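Local coordinates for uncharacterized protein GSU0716 (Geobacter sulfurreducens PCA, PDB 3BIJ) that is of unknown function but belongs to the caspase-like C14 peptidase family and may be a cysteine-type endopeptidase, at residues Ala172-Thr175 / Tyr176-Asn179; Arg180-Tyr183 / Asp184-Gln188; Ala37-Ala40 / Ala41-Phe45. All blocks are in the same frame, centred on the assembly; numbering follows the deposited sequence.

How the contacts relate
Contact 1 is the C-terminal part of helix 169-178, and contact 2 runs along nearly all of the next helix, 180-189. Their centres lie 11 Å apart. They touch through the Tyr-176 hydroxyl and the Asp-184 carboxylate, a probable hydrogen bond. Contact 3 ends helix 29-42 on the opposite side of the chain's centre, about 37 Å between centres from either of the others. All three are partly buried. Contact 1 is largely polar and meets a second subunit. Contact 2 has an aromatic and aliphatic side against strand 109-111 and helix 57-70, and a polar side. Contact 3 is mostly alanine packed on the main sheet, with a salt bridge at the helix end.

Contact 1 of 3, residues Ala172-Thr175 / Tyr176-Asn179; sequences AMRT and YRAN
The backbone N of Arg-177 donates to Met-173 O at 2.9 Å, with a nearly straight N-H...O angle of 175°. One residue on, Ala-178 N repeats the bond to Arg-174 O, also at 2.9 Å. These bonds belong to the last turns of helix 169-178. The Arg-177 side chain folds back along the same turn. Its CG lies beside the backbone N (chi1 -66°), and the chain runs extended to CD and bends at chi3, which lays the guanidinium against the backbone of Met-173 and Arg-174. One guanidinium face lies over Arg-174 CA, which is 3.4 Å from Arg-177 NH2. NH1 of Arg-177 reaches Met-173 CB, also at 3.4 Å. The Arg-174 guanidinium is turned 80° from that of Arg-177 and reaches elsewhere, with NH2 bonded to Gly-20 O. NH2 of Arg-177 forms a salt bridge with Asp-35 of the second subunit. At the helix end, Asn-179 ND2 bonds Thr-175 O at 3.2 Å and also His-18 O. In the first bond Thr-175 O lies off the Asn-179 amide plane. The Thr-175 hydroxyl turns back to Val-171 O. Arg-177 thus lies along its own helix and still reaches the second subunit. Arg-174 also packs on that subunit, so both arginines lie at the interface, while Asn-179 ties the helix end to the loop at His-18.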
# COMPACT_ATOMS: atom_id res chain seq x y z
N ALA A 172 29.30 -5.21 -3.17
CA ALA A 172 30.32 -4.23 -3.50
C ALA A 172 31.51 -4.32 -2.54
O ALA A 172 32.66 -4.29 -2.97
CB ALA A 172 29.74 -2.84 -3.46
N MSE A 173 31.22 -4.43 -1.25
CA MSE A 173 32.26 -4.52 -0.23
C MSE A 173 32.92 -5.89 -0.25
O MSE A 173 34.14 -6.01 -0.13
CB MSE A 173 31.66 -4.26 1.15
CG MSE A 173 30.89 -2.93 1.25
SE MSE A 173 30.09 -2.61 3.01
CE MSE A 173 28.83 -4.12 3.03
N ARG A 174 32.10 -6.92 -0.37
CA ARG A 174 32.62 -8.28 -0.42
C ARG A 174 33.58 -8.41 -1.61
O ARG A 174 34.66 -8.99 -1.48
CB ARG A 174 31.46 -9.28 -0.54
CG ARG A 174 31.89 -10.73 -0.35
CD ARG A 174 30.88 -11.70 -0.91
NE ARG A 174 29.82 -12.06 0.02
CZ ARG A 174 28.74 -12.74 -0.33
NH1 ARG A 174 27.81 -13.05 0.58
NH2 ARG A 174 28.56 -13.11 -1.59
N THR A 175 33.19 -7.87 -2.76
CA THR A 175 34.02 -7.93 -3.96
C THR A 175 35.33 -7.19 -3.70
O THR A 175 36.40 -7.63 -4.11
CB THR A 175 33.32 -7.29 -5.18
OG1 THR A 175 32.13 -8.03 -5.49
CG2 THR A 175 34.23 -7.29 -6.40
N TYR A 176 35.24 -6.06 -3.01
CA TYR A 176 36.44 -5.30 -2.71
C TYR A 176 37.38 -6.13 -1.84
O TYR A 176 38.55 -6.29 -2.17
CB TYR A 176 36.08 -4.00 -1.99
CG TYR A 176 37.29 -3.27 -1.48
CD1 TYR A 176 38.14 -2.57 -2.34
CD2 TYR A 176 37.62 -3.32 -0.13
CE1 TYR A 176 39.28 -1.94 -1.86
CE2 TYR A 176 38.75 -2.69 0.35
CZ TYR A 176 39.58 -2.00 -0.51
OH TYR A 176 40.71 -1.39 -0.02
N ARG A 177 36.86 -6.64 -0.72
CA ARG A 177 37.68 -7.44 0.19
C ARG A 177 38.33 -8.62 -0.52
O ARG A 177 39.52 -8.87 -0.33
CB ARG A 177 36.84 -7.95 1.37
CG ARG A 177 36.31 -6.85 2.30
CD ARG A 177 35.72 -7.40 3.60
NE ARG A 177 34.56 -8.28 3.37
CZ ARG A 177 33.31 -7.85 3.20
NH1 ARG A 177 33.03 -6.55 3.25
NH2 ARG A 177 32.35 -8.73 2.97
N ALA A 178 37.56 -9.31 -1.35
CA ALA A 178 38.07 -10.47 -2.08
C ALA A 178 39.11 -10.12 -3.12
O ALA A 178 39.77 -11.01 -3.66
CB ALA A 178 36.92 -11.20 -2.74
N ASN A 179 39.26 -8.83 -3.39
CA ASN A 179 40.22 -8.36 -4.38
C ASN A 179 40.93 -7.09 -3.91
O ASN A 179 41.16 -6.18 -4.70
CB ASN A 179 39.51 -8.13 -5.73
CG ASN A 179 38.90 -9.41 -6.31
OD1 ASN A 179 39.62 -10.37 -6.63
ND2 ASN A 179 37.58 -9.43 -6.44

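Contact 2 of 3, residues Arg180-Tyr183 / Asp184-Gln188; sequences REFY and DTIQQ
Phe-182 and Ile-186 meet one helical turn apart, with the CD1 methyl of Ile-186 over a face of the Phe-182 ring. This CH-pi contact puts CD1 3.8 Å from the ring centroid and 28° off the ring normal. The nearest ring atom is Phe-182 CE1, at 3.4 Å from Ile-186 CD1. With CG1 anti to the carbonyl carbon and CD1 extended beyond it (chi2 178°), the isoleucine branch reaches back to the ring. Tyr-183 lies alongside Ile-186 and points the same way, its CD1 at 4.2 Å from Ile-186 CD1. The edge of Phe-182 stands over the centre of the Tyr-183 ring face. Tyr-183 and Ile-186 both pack on Ile-111 of strand 109-111, and the Tyr-183 hydroxyl bonds Glu-109 N. Elsewhere on the helix, the Arg-180 guanidinium and the Asp-184 carboxylate are turned 85° from each other. Arg-180 NH2 and Asp-184 OD2 stay 4.0 Å apart, too far for a salt bridge. Glu-181 O accepts two bonds, from Thr-185 N at 3.0 Å and Thr-185 OG1 at 2.9 Å. They arrive from opposite faces of its plane. The helix is thus two-sided: Tyr-183 and Ile-186 seat it on the fold, while Thr-185 returns its hydroxyl to the backbone and the nearby positive charge of Arg-180 may help stabilise the Asp-184 carboxylate, which also has Tyr-176 OH.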
# COMPACT_ATOMS: atom_id res chain seq x y z
N ARG A 180 41.27 -7.06 -2.63
CA ARG A 180 41.96 -5.93 -2.02
C ARG A 180 43.10 -5.31 -2.84
O ARG A 180 43.05 -4.13 -3.20
CB ARG A 180 42.53 -6.37 -0.68
CG ARG A 180 41.63 -6.11 0.45
CD ARG A 180 41.69 -4.62 0.63
NE ARG A 180 41.61 -4.31 2.00
CZ ARG A 180 42.37 -3.70 2.89
NH1 ARG A 180 41.79 -3.70 4.06
NH2 ARG A 180 43.57 -3.14 2.72
N GLU A 181 44.12 -6.12 -3.10
CA GLU A 181 45.28 -5.66 -3.85
C GLU A 181 44.91 -5.17 -5.25
O GLU A 181 45.42 -4.15 -5.72
CB GLU A 181 46.32 -6.78 -3.93
CG GLU A 181 47.69 -6.36 -4.46
CD GLU A 181 48.67 -7.53 -4.57
OE1 GLU A 181 48.46 -8.42 -5.43
OE2 GLU A 181 49.64 -7.56 -3.78
N PHE A 182 44.02 -5.89 -5.91
CA PHE A 182 43.61 -5.51 -7.26
C PHE A 182 43.05 -4.08 -7.35
O PHE A 182 43.55 -3.26 -8.11
CB PHE A 182 42.60 -6.52 -7.79
CG PHE A 182 42.09 -6.21 -9.16
CD1 PHE A 182 40.84 -5.62 -9.34
CD2 PHE A 182 42.86 -6.49 -10.29
CE1 PHE A 182 40.37 -5.31 -10.61
CE2 PHE A 182 42.40 -6.18 -11.57
CZ PHE A 182 41.14 -5.59 -11.72
N TYR A 183 42.02 -3.78 -6.57
CA TYR A 183 41.41 -2.45 -6.61
C TYR A 183 42.28 -1.38 -5.98
O TYR A 183 42.26 -0.23 -6.40
CB TYR A 183 40.03 -2.48 -5.96
CG TYR A 183 39.01 -3.17 -6.83
CD1 TYR A 183 38.62 -2.61 -8.04
CD2 TYR A 183 38.52 -4.44 -6.50
CE1 TYR A 183 37.77 -3.28 -8.90
CE2 TYR A 183 37.66 -5.12 -7.36
CZ TYR A 183 37.30 -4.53 -8.56
OH TYR A 183 36.47 -5.19 -9.44
N ASP A 184 43.05 -1.75 -4.97
CA ASP A 184 43.91 -0.76 -4.34
C ASP A 184 44.95 -0.29 -5.33
O ASP A 184 45.31 0.89 -5.35
CB ASP A 184 44.58 -1.34 -3.09
CG ASP A 184 43.62 -1.49 -1.93
OD1 ASP A 184 42.84 -0.53 -1.68
OD2 ASP A 184 43.63 -2.54 -1.25
N THR A 185 45.44 -1.19 -6.17
CA THR A 185 46.43 -0.82 -7.17
C THR A 185 45.81 0.13 -8.18
O THR A 185 46.39 1.16 -8.51
CB THR A 185 46.97 -2.05 -7.91
OG1 THR A 185 47.68 -2.88 -6.98
CG2 THR A 185 47.89 -1.63 -9.03
N ILE A 186 44.63 -0.23 -8.66
CA ILE A 186 43.91 0.58 -9.63
C ILE A 186 43.66 1.97 -9.07
O ILE A 186 43.90 2.97 -9.73
CB ILE A 186 42.56 -0.07 -9.98
CG1 ILE A 186 42.80 -1.42 -10.66
CG2 ILE A 186 41.75 0.85 -10.86
CD1 ILE A 186 41.54 -2.17 -10.99
N GLN A 187 43.16 2.00 -7.83
CA GLN A 187 42.83 3.25 -7.16
C GLN A 187 44.03 4.19 -6.99
O GLN A 187 43.86 5.41 -6.91
CB GLN A 187 42.21 2.96 -5.79
CG GLN A 187 41.20 4.00 -5.29
CD GLN A 187 39.89 3.98 -6.08
OE1 GLN A 187 39.76 4.61 -7.14
NE2 GLN A 187 38.91 3.24 -5.57
N GLN A 188 45.24 3.62 -6.95
CA GLN A 188 46.47 4.40 -6.77
C GLN A 188 47.19 4.78 -8.06
O GLN A 188 48.03 5.69 -8.07
CB GLN A 188 47.45 3.65 -5.87
CG GLN A 188 47.05 3.62 -4.41
CD GLN A 188 47.15 5.00 -3.76
OE1 GLN A 188 46.65 5.99 -4.30
NE2 GLN A 188 47.79 5.06 -2.60

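Contact 3 of 3, residues Ala37-Ala40 / Ala41-Phe45; sequences AAIA and AERGF
A Schellman motif ends helix 29-42 in the beta-alpha-beta unit that runs from strand 4-10 to strand 46-51. Ala-41 N donates to Ala-37 O at 2.9 Å, and Glu-42 N to Ala-38 O at 3.1 Å, continuing the helix. The next bond, Arg-43 N to Ile-39 O, is weak, with an N-H...O angle of 124°. Gly-44 then leaves the helix with positive phi (96°), backbone angles that glycine, lacking a side chain, takes up easily. Two bonds lead back into the last turn, Gly-44 N to Ala-41 O and Phe-45 N to Ala-40 O. The second is less certain, because Ala-40 O is crowded in the model. Phe-45 CB packs on Ala-40 CB at 3.6 Å. Ala-40 and Phe-45 both rest on Ala-6 of strand 4-10. Arg-43 bends at chi2 and chi3, bringing NE to Glu-42 OE2 at 2.9 Å in a salt bridge. It meets the syn side of the carboxylate. CG of Arg-43 also lies 4.1 Å from Ile-39 CG2, and both side chains touch Trp-231. Glycine at this place is typical of a Schellman motif; here it turns the chain from helix 29-42 into strand 46-51, parallel to strand 4-10, as in a beta-alpha-beta unit of a caspase-like fold.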
# COMPACT_ATOMS: atom_id res chain seq x y z
N ALA A 37 23.29 -0.73 -30.82
CA ALA A 37 24.20 -1.03 -31.93
C ALA A 37 23.45 -0.98 -33.26
O ALA A 37 24.00 -0.54 -34.27
CB ALA A 37 24.83 -2.41 -31.72
N ALA A 38 22.19 -1.44 -33.26
CA ALA A 38 21.38 -1.41 -34.47
C ALA A 38 21.16 0.03 -34.95
O ALA A 38 21.29 0.33 -36.14
CB ALA A 38 20.03 -2.10 -34.23
N ILE A 39 20.81 0.92 -34.03
CA ILE A 39 20.60 2.32 -34.37
C ILE A 39 21.91 2.91 -34.87
O ILE A 39 21.93 3.58 -35.90
CB ILE A 39 20.13 3.16 -33.14
CG1 ILE A 39 18.70 2.77 -32.77
CG2 ILE A 39 20.27 4.65 -33.44
CD1 ILE A 39 18.14 3.53 -31.56
N ALA A 40 23.00 2.65 -34.16
CA ALA A 40 24.29 3.18 -34.58
C ALA A 40 24.69 2.73 -35.98
O ALA A 40 25.20 3.52 -36.78
CB ALA A 40 25.35 2.79 -33.59
N ALA A 41 24.45 1.46 -36.29
CA ALA A 41 24.81 0.92 -37.60
C ALA A 41 24.00 1.60 -38.68
O ALA A 41 24.54 1.96 -39.73
CB ALA A 41 24.55 -0.59 -37.63
N GLU A 42 22.71 1.79 -38.42
CA GLU A 42 21.82 2.43 -39.38
C GLU A 42 22.14 3.91 -39.56
O GLU A 42 21.73 4.52 -40.54
CB GLU A 42 20.36 2.26 -38.93
CG GLU A 42 19.33 2.83 -39.91
CD GLU A 42 19.16 4.35 -39.78
OE1 GLU A 42 18.54 4.96 -40.69
OE2 GLU A 42 19.65 4.93 -38.78
N ARG A 43 22.88 4.48 -38.62
CA ARG A 43 23.26 5.88 -38.68
C ARG A 43 24.63 6.10 -39.33
O ARG A 43 25.07 7.24 -39.49
CB ARG A 43 23.28 6.48 -37.26
CG ARG A 43 21.92 6.67 -36.62
CD ARG A 43 21.20 7.89 -37.18
NE ARG A 43 20.61 7.64 -38.49
CZ ARG A 43 20.10 8.58 -39.27
NH1 ARG A 43 20.12 9.84 -38.87
NH2 ARG A 43 19.57 8.26 -40.45
N GLY A 44 25.30 5.01 -39.70
CA GLY A 44 26.60 5.14 -40.34
C GLY A 44 27.77 5.01 -39.39
O GLY A 44 28.84 5.55 -39.62
N PHE A 45 27.55 4.26 -38.31
CA PHE A 45 28.56 4.02 -37.29
C PHE A 45 29.29 2.70 -37.51
O PHE A 45 28.70 1.72 -37.97
CB PHE A 45 27.89 3.99 -35.91
CG PHE A 45 27.87 5.32 -35.20
CD1 PHE A 45 29.03 5.83 -34.62
CD2 PHE A 45 26.69 6.07 -35.13
CE1 PHE A 45 29.02 7.07 -33.97
CE2 PHE A 45 26.66 7.31 -34.48
CZ PHE A 45 27.83 7.81 -33.90